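PDB 3NYY: putative glycyl-glycine endopeptidase lytM from Ruminococcus gnavus, which is probably a metalloendopeptidase of the M23 family, whose members are zinc enzymes that cut peptide bonds in bacterial cell-wall peptidoglycan. Local coordinates for residues L8-Q21 with Q74-W88. Sequence-based numbering, arbitrary orientation.
With SO4 (sulfate ion), chain F; SO4 (sulfate ion), chain E.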
ATOM      1  N   LEU A   8       5.036 -22.709  21.393  1.00 15.13           N
ATOM      2  CA  LEU A   8       5.926 -22.145  22.382  1.00 17.77           C
ATOM      3  C   LEU A   8       7.113 -23.092  22.644  1.00 18.89           C
ATOM      4  O   LEU A   8       8.104 -22.647  23.202  1.00 21.09           O
ATOM      5  CB  LEU A   8       5.142 -21.794  23.652  1.00 18.44           C
ATOM      6  CG  LEU A   8       5.777 -20.939  24.699  1.00 22.70           C
ATOM      7  CD1 LEU A   8       5.991 -19.532  24.079  1.00 22.05           C
ATOM      8  CD2 LEU A   8       4.864 -20.896  25.936  1.00 23.58           C
ATOM      9  N   GLN A   9       7.050 -24.339  22.179  1.00 17.18           N
ATOM     10  CA  GLN A   9       8.139 -25.333  22.375  1.00 19.81           C
ATOM     11  C   GLN A   9       9.284 -25.149  21.412  1.00 22.36           C
ATOM     12  O   GLN A   9      10.332 -25.754  21.601  1.00 25.15           O
ATOM     13  CB  GLN A   9       7.640 -26.779  22.259  1.00 20.66           C
ATOM     14  CG  GLN A   9       6.437 -27.110  23.143  1.00 23.04           C
ATOM     15  CD  GLN A   9       6.613 -26.648  24.551  1.00 27.84           C
ATOM     16  OE1 GLN A   9       7.501 -27.131  25.253  1.00 32.96           O
ATOM     17  NE2 GLN A   9       5.779 -25.705  24.985  1.00 24.66           N
ATOM     18  N   LYS A  10       9.084 -24.342  20.361  1.00 22.82           N
ATOM     19  CA  LYS A  10      10.138 -24.053  19.375  1.00 22.97           C
ATOM     20  C   LYS A  10      10.384 -22.525  19.356  1.00 18.67           C
ATOM     21  O   LYS A  10       9.513 -21.750  19.723  1.00 16.50           O
ATOM     22  CB  LYS A  10       9.676 -24.466  17.970  1.00 25.36           C
ATOM     23  CG  LYS A  10       9.397 -25.956  17.772  1.00 36.55           C
ATOM     24  CD  LYS A  10      10.683 -26.755  17.619  1.00 42.21           C
ATOM     25  CE  LYS A  10      10.402 -28.234  17.330  1.00 49.44           C
ATOM     26  NZ  LYS A  10       9.674 -28.910  18.459  1.00 52.62           N
ATOM     27  N   PRO A  11      11.577 -22.080  18.921  1.00 20.98           N
ATOM     28  CA  PRO A  11      11.802 -20.637  18.828  1.00 17.44           C
ATOM     29  C   PRO A  11      10.707 -19.976  17.991  1.00 13.66           C
ATOM     30  O   PRO A  11      10.308 -20.505  16.919  1.00 15.28           O
ATOM     31  CB  PRO A  11      13.169 -20.551  18.136  1.00 21.05           C
ATOM     32  CG  PRO A  11      13.842 -21.848  18.505  1.00 22.30           C
ATOM     33  CD  PRO A  11      12.749 -22.846  18.450  1.00 22.58           C
ATOM     34  N   VAL A  12      10.179 -18.862  18.497  1.00 14.88           N
ATOM     35  CA  VAL A  12       8.965 -18.302  17.893  1.00 14.88           C
ATOM     36  C   VAL A  12       9.249 -17.332  16.752  1.00 14.29           C
ATOM     37  O   VAL A  12       8.453 -17.224  15.834  1.00 12.62           O
ATOM     38  CB  VAL A  12       8.064 -17.671  18.970  1.00 18.41           C
ATOM     39  CG1 VAL A  12       6.712 -17.221  18.373  1.00 16.62           C
ATOM     40  CG2 VAL A  12       7.801 -18.710  20.095  1.00 23.94           C
ATOM     41  N   VAL A  13      10.402 -16.658  16.769  1.00 14.86           N
ATOM     42  CA  VAL A  13      10.683 -15.577  15.796  1.00 12.81           C
ATOM     43  C   VAL A  13      10.590 -16.035  14.339  1.00 14.43           C
ATOM     44  O   VAL A  13      10.010 -15.321  13.508  1.00 17.97           O
ATOM     45  CB  VAL A  13      12.021 -14.862  16.082  1.00 13.14           C
ATOM     46  CG1 VAL A  13      12.342 -13.822  15.004  1.00 12.55           C
ATOM     47  CG2 VAL A  13      11.936 -14.152  17.488  1.00 14.45           C
ATOM     48  N   SER A  14      11.096 -17.223  14.021  1.00 14.50           N
ATOM     49  CA  SER A  14      11.037 -17.726  12.642  1.00 15.54           C
ATOM     50  C   SER A  14       9.735 -18.405  12.245  1.00 16.17           C
ATOM     51  O   SER A  14       9.577 -18.806  11.074  1.00 18.06           O
ATOM     52  CB  SER A  14      12.223 -18.649  12.357  1.00 17.57           C
ATOM     53  OG  SER A  14      12.249 -19.723  13.239  1.00 19.66           O
ATOM     54  N   GLN A  15       8.770 -18.508  13.158  1.00 14.81           N
ATOM     55  CA  GLN A  15       7.485 -19.111  12.798  1.00 12.18           C
ATOM     56  C   GLN A  15       6.713 -18.129  11.914  1.00 12.73           C
ATOM     57  O   GLN A  15       6.547 -16.959  12.263  1.00 12.87           O
ATOM     58  CB  GLN A  15       6.662 -19.481  14.038  1.00 12.43           C
ATOM     59  CG  GLN A  15       7.425 -20.484  14.940  1.00 15.98           C
ATOM     60  CD  GLN A  15       6.640 -20.978  16.163  1.00 20.35           C
ATOM     61  OE1 GLN A  15       5.426 -20.901  16.203  1.00 17.50           O
ATOM     62  NE2 GLN A  15       7.359 -21.424  17.198  1.00 14.21           N
ATOM     63  N   PRO A  16       6.237 -18.604  10.759  1.00 12.62           N
ATOM     64  CA  PRO A  16       5.561 -17.688   9.831  1.00 14.44           C
ATOM     65  C   PRO A  16       4.399 -16.889  10.437  1.00 15.83           C
ATOM     66  O   PRO A  16       4.249 -15.692  10.115  1.00 14.41           O
ATOM     67  CB  PRO A  16       5.034 -18.626   8.764  1.00 17.64           C
ATOM     68  CG  PRO A  16       6.063 -19.715   8.718  1.00 19.98           C
ATOM     69  CD  PRO A  16       6.427 -19.927  10.152  1.00 16.08           C
ATOM     70  N   ASP A  17       3.571 -17.492  11.301  1.00 13.69           N
ATOM     71  CA  ASP A  17       2.455 -16.748  11.862  1.00 12.47           C
ATOM     72  C   ASP A  17       2.928 -15.644  12.838  1.00 13.11           C
ATOM     73  O   ASP A  17       2.314 -14.596  12.899  1.00 15.02           O
ATOM     74  CB  ASP A  17       1.457 -17.664  12.589  1.00 13.30           C
ATOM     75  CG  ASP A  17       0.664 -18.549  11.661  1.00 21.59           C
ATOM     76  OD1 ASP A  17       0.523 -18.244  10.462  1.00 20.13           O
ATOM     77  OD2 ASP A  17       0.160 -19.579  12.142  1.00 22.33           O
ATOM     78  N   PHE A  18       4.020 -15.866  13.570  1.00 12.13           N
ATOM     79  CA  PHE A  18       4.587 -14.805  14.366  1.00 11.11           C
ATOM     80  C   PHE A  18       5.105 -13.673  13.469  1.00 10.64           C
ATOM     81  O   PHE A  18       4.850 -12.486  13.719  1.00 11.58           O
ATOM     82  CB  PHE A  18       5.689 -15.330  15.276  1.00 12.75           C
ATOM     83  CG  PHE A  18       6.336 -14.260  16.089  1.00 11.00           C
ATOM     84  CD1 PHE A  18       5.753 -13.839  17.292  1.00 14.12           C
ATOM     85  CD2 PHE A  18       7.479 -13.611  15.641  1.00 11.56           C
ATOM     86  CE1 PHE A  18       6.351 -12.832  18.055  1.00 15.46           C
ATOM     87  CE2 PHE A  18       8.061 -12.585  16.389  1.00 14.62           C
ATOM     88  CZ  PHE A  18       7.492 -12.192  17.603  1.00 13.18           C
ATOM     89  N   ARG A  19       5.829 -14.033  12.431  1.00 10.70           N
ATOM     90  CA  ARG A  19       6.395 -13.003  11.558  1.00 11.17           C
ATOM     91  C   ARG A  19       5.334 -12.128  10.930  1.00 11.54           C
ATOM     92  O   ARG A  19       5.546 -10.926  10.722  1.00 11.79           O
ATOM     93  CB  ARG A  19       7.302 -13.599  10.504  1.00 11.07           C
ATOM     94  CG  ARG A  19       8.491 -14.296  11.067  1.00 10.17           C
ATOM     95  CD  ARG A  19       9.318 -14.953   9.974  1.00 11.40           C
ATOM     96  NE  ARG A  19       9.967 -13.955   9.121  1.00 11.98           N
ATOM     97  CZ  ARG A  19      10.661 -14.208   8.022  1.00 12.64           C
ATOM     98  NH1 ARG A  19      10.822 -15.459   7.566  1.00 15.39           N
ATOM     99  NH2 ARG A  19      11.230 -13.212   7.337  1.00 13.73           N
ATOM    100  N   ARG A  20       4.188 -12.748  10.624  1.00 11.57           N
ATOM    101  CA  ARG A  20       3.075 -12.012  10.011  1.00 11.98           C
ATOM    102  C   ARG A  20       2.376 -11.008  10.941  1.00 13.02           C
ATOM    103  O   ARG A  20       1.800 -10.035  10.472  1.00 13.31           O
ATOM    104  CB  ARG A  20       2.086 -13.022   9.418  1.00 14.88           C
ATOM    105  CG  ARG A  20       0.854 -12.383   8.718  1.00 18.77           C
ATOM    106  CD  ARG A  20       0.060 -13.388   7.893  1.00 24.20           C
ATOM    107  NE  ARG A  20      -0.260 -14.591   8.666  1.00 23.93           N
ATOM    108  CZ  ARG A  20      -1.360 -14.786   9.372  1.00 22.51           C
ATOM    109  NH1 ARG A  20      -2.321 -13.867   9.429  1.00 27.10           N
ATOM    110  NH2 ARG A  20      -1.494 -15.909  10.075  1.00 27.47           N
ATOM    111  N   GLN A  21       2.432 -11.245  12.257  1.00 10.22           N
ATOM    112  CA  GLN A  21       1.876 -10.357  13.290  1.00 10.19           C
ATOM    113  C   GLN A  21       0.381 -10.148  13.123  1.00 13.63           C
ATOM    114  O   GLN A  21      -0.063  -9.039  12.920  1.00 14.94           O
ATOM    115  CB  GLN A  21       2.613  -9.020  13.302  1.00 11.75           C
ATOM    116  CG  GLN A  21       4.074  -9.110  13.604  1.00 10.85           C
ATOM    117  CD  GLN A  21       4.436  -9.114  15.069  1.00 12.55           C
ATOM    118  OE1 GLN A  21       4.224  -8.123  15.783  1.00 12.44           O
ATOM    119  NE2 GLN A  21       5.010 -10.266  15.542  1.00 11.08           N
ATOM    120  N   GLN A  74       4.918 -21.196  31.634  1.00 19.45           N
ATOM    121  CA  GLN A  74       5.365 -22.059  30.575  1.00 19.13           C
ATOM    122  C   GLN A  74       6.858 -21.870  30.347  1.00 21.28           C
ATOM    123  O   GLN A  74       7.355 -20.739  30.324  1.00 18.25           O
ATOM    124  CB  GLN A  74       4.654 -21.757  29.273  1.00 20.22           C
ATOM    125  CG  GLN A  74       3.188 -22.078  29.291  1.00 18.23           C
ATOM    126  CD  GLN A  74       2.913 -23.577  29.329  1.00 23.55           C
ATOM    127  OE1 GLN A  74       3.736 -24.405  28.904  1.00 22.74           O
ATOM    128  NE2 GLN A  74       1.760 -23.917  29.804  1.00 17.58           N
ATOM    129  N   THR A  75       7.566 -22.987  30.207  0.50 19.52           N
ATOM    130  CA  THR A  75       8.896 -22.925  29.665  0.50 20.57           C
ATOM    131  C   THR A  75       8.727 -22.389  28.258  0.50 18.35           C
ATOM    132  O   THR A  75       7.796 -22.780  27.529  0.50 17.66           O
ATOM    133  CB  THR A  75       9.579 -24.297  29.652  0.50 22.42           C
ATOM    134  OG1 THR A  75       8.885 -25.156  28.745  0.50 27.25           O
ATOM    135  CG2 THR A  75       9.562 -24.888  31.065  0.50 21.46           C
ATOM    136  N   GLY A  76       9.587 -21.444  27.898  0.50 19.22           N
ATOM    137  CA  GLY A  76       9.469 -20.757  26.629  0.50 18.47           C
ATOM    138  C   GLY A  76       8.839 -19.377  26.747  0.50 17.53           C
ATOM    139  O   GLY A  76       9.075 -18.518  25.881  0.50 16.47           O
ATOM    140  N   TRP A  77       8.022 -19.148  27.782  1.00 15.98           N
ATOM    141  CA  TRP A  77       7.405 -17.815  27.959  1.00 13.45           C
ATOM    142  C   TRP A  77       8.424 -16.674  27.922  1.00 15.74           C
ATOM    143  O   TRP A  77       8.222 -15.710  27.176  1.00 14.35           O
ATOM    144  CB  TRP A  77       6.606 -17.752  29.244  1.00 15.38           C
ATOM    145  CG  TRP A  77       6.157 -16.375  29.589  1.00 13.72           C
ATOM    146  CD1 TRP A  77       6.662 -15.617  30.570  1.00 17.43           C
ATOM    147  CD2 TRP A  77       5.109 -15.622  28.981  1.00 14.82           C
ATOM    148  NE1 TRP A  77       6.028 -14.400  30.603  1.00 16.12           N
ATOM    149  CE2 TRP A  77       5.077 -14.368  29.636  1.00 15.43           C
ATOM    150  CE3 TRP A  77       4.247 -15.845  27.905  1.00 15.85           C
ATOM    151  CZ2 TRP A  77       4.173 -13.359  29.291  1.00 15.58           C
ATOM    152  CZ3 TRP A  77       3.352 -14.843  27.548  1.00 20.28           C
ATOM    153  CH2 TRP A  77       3.335 -13.604  28.234  1.00 17.44           C
ATOM    154  N   ASP A  78       9.485 -16.796  28.703  1.00 16.00           N
ATOM    155  CA  ASP A  78      10.435 -15.681  28.840  1.00 16.68           C
ATOM    156  C   ASP A  78      10.971 -15.229  27.483  1.00 16.02           C
ATOM    157  O   ASP A  78      10.930 -14.033  27.164  1.00 14.71           O
ATOM    158  CB  ASP A  78      11.575 -15.992  29.806  1.00 19.27           C
ATOM    159  CG  ASP A  78      11.097 -16.008  31.278  1.00 25.70           C
ATOM    160  OD1 ASP A  78      10.035 -15.408  31.632  1.00 24.08           O
ATOM    161  OD2 ASP A  78      11.804 -16.623  32.078  1.00 31.15           O
ATOM    162  N   ALA A  79      11.428 -16.176  26.668  1.00 15.92           N
ATOM    163  CA  ALA A  79      11.976 -15.786  25.347  1.00 14.75           C
ATOM    164  C   ALA A  79      10.909 -15.210  24.425  1.00 13.61           C
ATOM    165  O   ALA A  79      11.169 -14.259  23.687  1.00 14.47           O
ATOM    166  CB  ALA A  79      12.674 -16.984  24.676  1.00 17.07           C
ATOM    167  N   TYR A  80       9.732 -15.828  24.451  1.00 11.12           N
ATOM    168  CA  TYR A  80       8.628 -15.419  23.624  1.00 12.62           C
ATOM    169  C   TYR A  80       8.122 -14.038  23.925  1.00 13.37           C
ATOM    170  O   TYR A  80       7.951 -13.236  23.002  1.00 13.76           O
ATOM    171  CB  TYR A  80       7.483 -16.402  23.757  1.00 12.73           C
ATOM    172  CG  TYR A  80       6.178 -16.000  23.139  1.00 12.65           C
ATOM    173  CD1 TYR A  80       6.026 -15.916  21.762  1.00 14.90           C
ATOM    174  CD2 TYR A  80       5.078 -15.703  23.909  1.00 14.23           C
ATOM    175  CE1 TYR A  80       4.815 -15.585  21.185  1.00 17.30           C
ATOM    176  CE2 TYR A  80       3.859 -15.393  23.352  1.00 11.62           C
ATOM    177  CZ  TYR A  80       3.716 -15.326  21.981  1.00 13.68           C
ATOM    178  OH  TYR A  80       2.524 -15.025  21.364  1.00 14.08           O
ATOM    179  N   VAL A  81       7.876 -13.746  25.198  1.00 13.30           N
ATOM    180  CA  VAL A  81       7.361 -12.415  25.551  1.00 11.73           C
ATOM    181  C   VAL A  81       8.444 -11.326  25.297  1.00 14.54           C
ATOM    182  O   VAL A  81       8.114 -10.184  24.964  1.00 12.80           O
ATOM    183  CB  VAL A  81       6.804 -12.336  26.998  1.00 10.13           C
ATOM    184  CG1 VAL A  81       7.934 -12.452  28.095  1.00 10.93           C
ATOM    185  CG2 VAL A  81       5.944 -11.067  27.171  1.00 12.00           C
ATOM    186  N   GLN A  82       9.713 -11.697  25.433  1.00 12.87           N
ATOM    187  CA  GLN A  82      10.788 -10.741  25.141  1.00 12.36           C
ATOM    188  C   GLN A  82      10.725 -10.380  23.656  1.00 12.01           C
ATOM    189  O   GLN A  82      10.892  -9.197  23.325  1.00 12.58           O
ATOM    190  CB  GLN A  82      12.158 -11.292  25.504  1.00 12.61           C
ATOM    191  CG  GLN A  82      13.322 -10.404  25.096  1.00 15.56           C
ATOM    192  CD  GLN A  82      14.648 -11.048  25.465  1.00 23.03           C
ATOM    193  OE1 GLN A  82      14.901 -12.208  25.137  1.00 33.76           O
ATOM    194  NE2 GLN A  82      15.480 -10.315  26.193  1.00 32.29           N
ATOM    195  N   SER A  83      10.475 -11.372  22.759  1.00 12.61           N
ATOM    196  CA  SER A  83      10.355 -11.095  21.336  1.00 11.80           C
ATOM    197  C   SER A  83       9.162 -10.172  21.036  1.00 12.70           C
ATOM    198  O   SER A  83       9.294  -9.212  20.261  1.00 11.93           O
ATOM    199  CB  SER A  83      10.283 -12.376  20.483  1.00 13.25           C
ATOM    200  OG  SER A  83      11.476 -13.134  20.662  1.00 16.28           O
ATOM    201  N   CYS A  84       8.013 -10.446  21.664  1.00 11.34           N
ATOM    202  CA  CYS A  84       6.825  -9.610  21.494  1.00 10.70           C
ATOM    203  C   CYS A  84       7.105  -8.185  21.992  1.00 10.25           C
ATOM    204  O   CYS A  84       6.798  -7.224  21.277  1.00 12.16           O
ATOM    205  CB  CYS A  84       5.633 -10.180  22.230  1.00  9.97           C
ATOM    206  SG  CYS A  84       5.100 -11.813  21.642  1.00 12.73           S
ATOM    207  N   ARG A  85       7.690  -8.050  23.179  1.00 10.90           N
ATOM    208  CA  ARG A  85       7.993  -6.715  23.696  1.00 10.84           C
ATOM    209  C   ARG A  85       9.064  -5.979  22.873  1.00 11.54           C
ATOM    210  O   ARG A  85       9.023  -4.755  22.722  1.00 10.49           O
ATOM    211  CB  ARG A  85       8.408  -6.797  25.162  1.00 11.42           C
ATOM    212  CG  ARG A  85       7.257  -7.155  26.121  1.00 11.62           C
ATOM    213  CD  ARG A  85       7.817  -7.184  27.504  1.00 14.99           C
ATOM    214  NE  ARG A  85       6.760  -7.436  28.471  1.00 14.58           N
ATOM    215  CZ  ARG A  85       6.773  -8.354  29.430  1.00 15.05           C
ATOM    216  NH1 ARG A  85       7.809  -9.160  29.619  1.00 16.33           N
ATOM    217  NH2 ARG A  85       5.717  -8.458  30.242  1.00 15.78           N
ATOM    218  N   ALA A  86       9.997  -6.727  22.276  1.00 11.28           N
ATOM    219  CA  ALA A  86      11.043  -6.100  21.453  1.00 11.68           C
ATOM    220  C   ALA A  86      10.390  -5.387  20.249  1.00 11.55           C
ATOM    221  O   ALA A  86      10.872  -4.336  19.836  1.00 12.88           O
ATOM    222  CB  ALA A  86      12.047  -7.143  20.967  1.00 10.05           C
ATOM    223  N   ILE A  87       9.323  -5.945  19.668  1.00  9.79           N
ATOM    224  CA  ILE A  87       8.617  -5.329  18.551  1.00  9.49           C
ATOM    225  C   ILE A  87       7.745  -4.154  19.006  1.00 12.17           C
ATOM    226  O   ILE A  87       7.716  -3.113  18.359  1.00 12.67           O
ATOM    227  CB  ILE A  87       7.761  -6.345  17.796  1.00  9.74           C
ATOM    228  CG1 ILE A  87       8.653  -7.418  17.192  1.00 13.52           C
ATOM    229  CG2 ILE A  87       6.877  -5.737  16.644  1.00 11.74           C
ATOM    230  CD1 ILE A  87       7.847  -8.629  16.747  1.00 13.23           C
ATOM    231  N   TRP A  88       7.019  -4.360  20.105  1.00  9.82           N
ATOM    232  CA  TRP A  88       5.882  -3.494  20.478  1.00 11.12           C
ATOM    233  C   TRP A  88       6.225  -2.457  21.533  1.00 11.45           C
ATOM    234  O   TRP A  88       5.718  -1.344  21.444  1.00 15.02           O
ATOM    235  CB  TRP A  88       4.667  -4.318  20.956  1.00  9.61           C
ATOM    236  CG  TRP A  88       4.033  -5.050  19.841  1.00  9.53           C
ATOM    237  CD1 TRP A  88       4.469  -6.215  19.307  1.00 12.34           C
ATOM    238  CD2 TRP A  88       2.894  -4.636  19.079  1.00 11.35           C
ATOM    239  NE1 TRP A  88       3.644  -6.568  18.226  1.00 10.31           N
ATOM    240  CE2 TRP A  88       2.676  -5.616  18.086  1.00 10.56           C
ATOM    241  CE3 TRP A  88       2.043  -3.538  19.127  1.00 10.86           C
ATOM    242  CZ2 TRP A  88       1.650  -5.522  17.161  1.00 11.56           C
ATOM    243  CZ3 TRP A  88       0.958  -3.480  18.223  1.00 11.28           C
ATOM    244  CH2 TRP A  88       0.791  -4.449  17.243  1.00 11.84           C
TER
HETATM  245  S   SO4 F 284       7.114 -11.276  32.468  1.00 39.62           S
HETATM  246  O1  SO4 F 284       6.265 -11.082  31.286  1.00 48.63           O
HETATM  247  O2  SO4 F 284       8.494 -10.955  32.124  1.00 45.34           O
HETATM  248  O3  SO4 F 284       6.629 -10.416  33.529  1.00 46.61           O
HETATM  249  O4  SO4 F 284       6.986 -12.698  32.796  1.00 44.37           O
HETATM  250  S   SO4 E 283      13.332 -16.798   4.726  1.00 80.22           S
HETATM  251  O1  SO4 E 283      12.851 -15.857   5.723  1.00 78.73           O
HETATM  252  O2  SO4 E 283      14.674 -16.382   4.319  1.00 81.42           O
HETATM  253  O3  SO4 E 283      13.337 -18.144   5.302  1.00 82.00           O
HETATM  254  O4  SO4 E 283      12.453 -16.796   3.554  1.00 84.02           O
HETATM  255  O   HOH W   1       6.093 -24.680  27.599  0.50 17.86           O
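F18, on the short helix 16-20, sits as a knob in a hole formed by Y80, S83, C84 and I87 of helix 77-88, an example of knobs-into-holes packing within the LytM N-terminal domain. With CG anti to the backbone N (chi1 178°), the ring reaches across so that CZ meets I87 CD1 at 3.7 Å, while C84 SG lies at the ring edge, 3.9 Å from CE1. The same sulfur rests over one face of the Y80 ring, linking the two aromatics. Y80 in turn takes V12 CG1 at its edge, and L8 crosses it at about a right angle, CD1 lying 3.5 Å from Y80 CB; the Y80 hydroxyl is hydrogen-bonded to G42 O in helix 37-48. L8 CD2 packs against Q74 CB, and beyond it a water accepts from Q9 NE2, which also bonds to F5 O, and donates to Q74 OE1 and T75 O. V13 and I87 also touch I230 and V232 of strand 228-232, joining this contact to the β-sheet. Q21, bent at chi2 (-86°), lays NE2 over the centre of the F18 ring face and donates to F18 O at 2.9 Å. W88 NE1 donates a hydrogen bond to Q21 OE1 (3.0 Å). A leucine in its place would probably leave the W88 indole N-H without this acceptor and F18 O without its side-chain amide donor. NE1 approaches in the Q21 carbonyl plane, whereas OE1 lies 21° out of the indole plane.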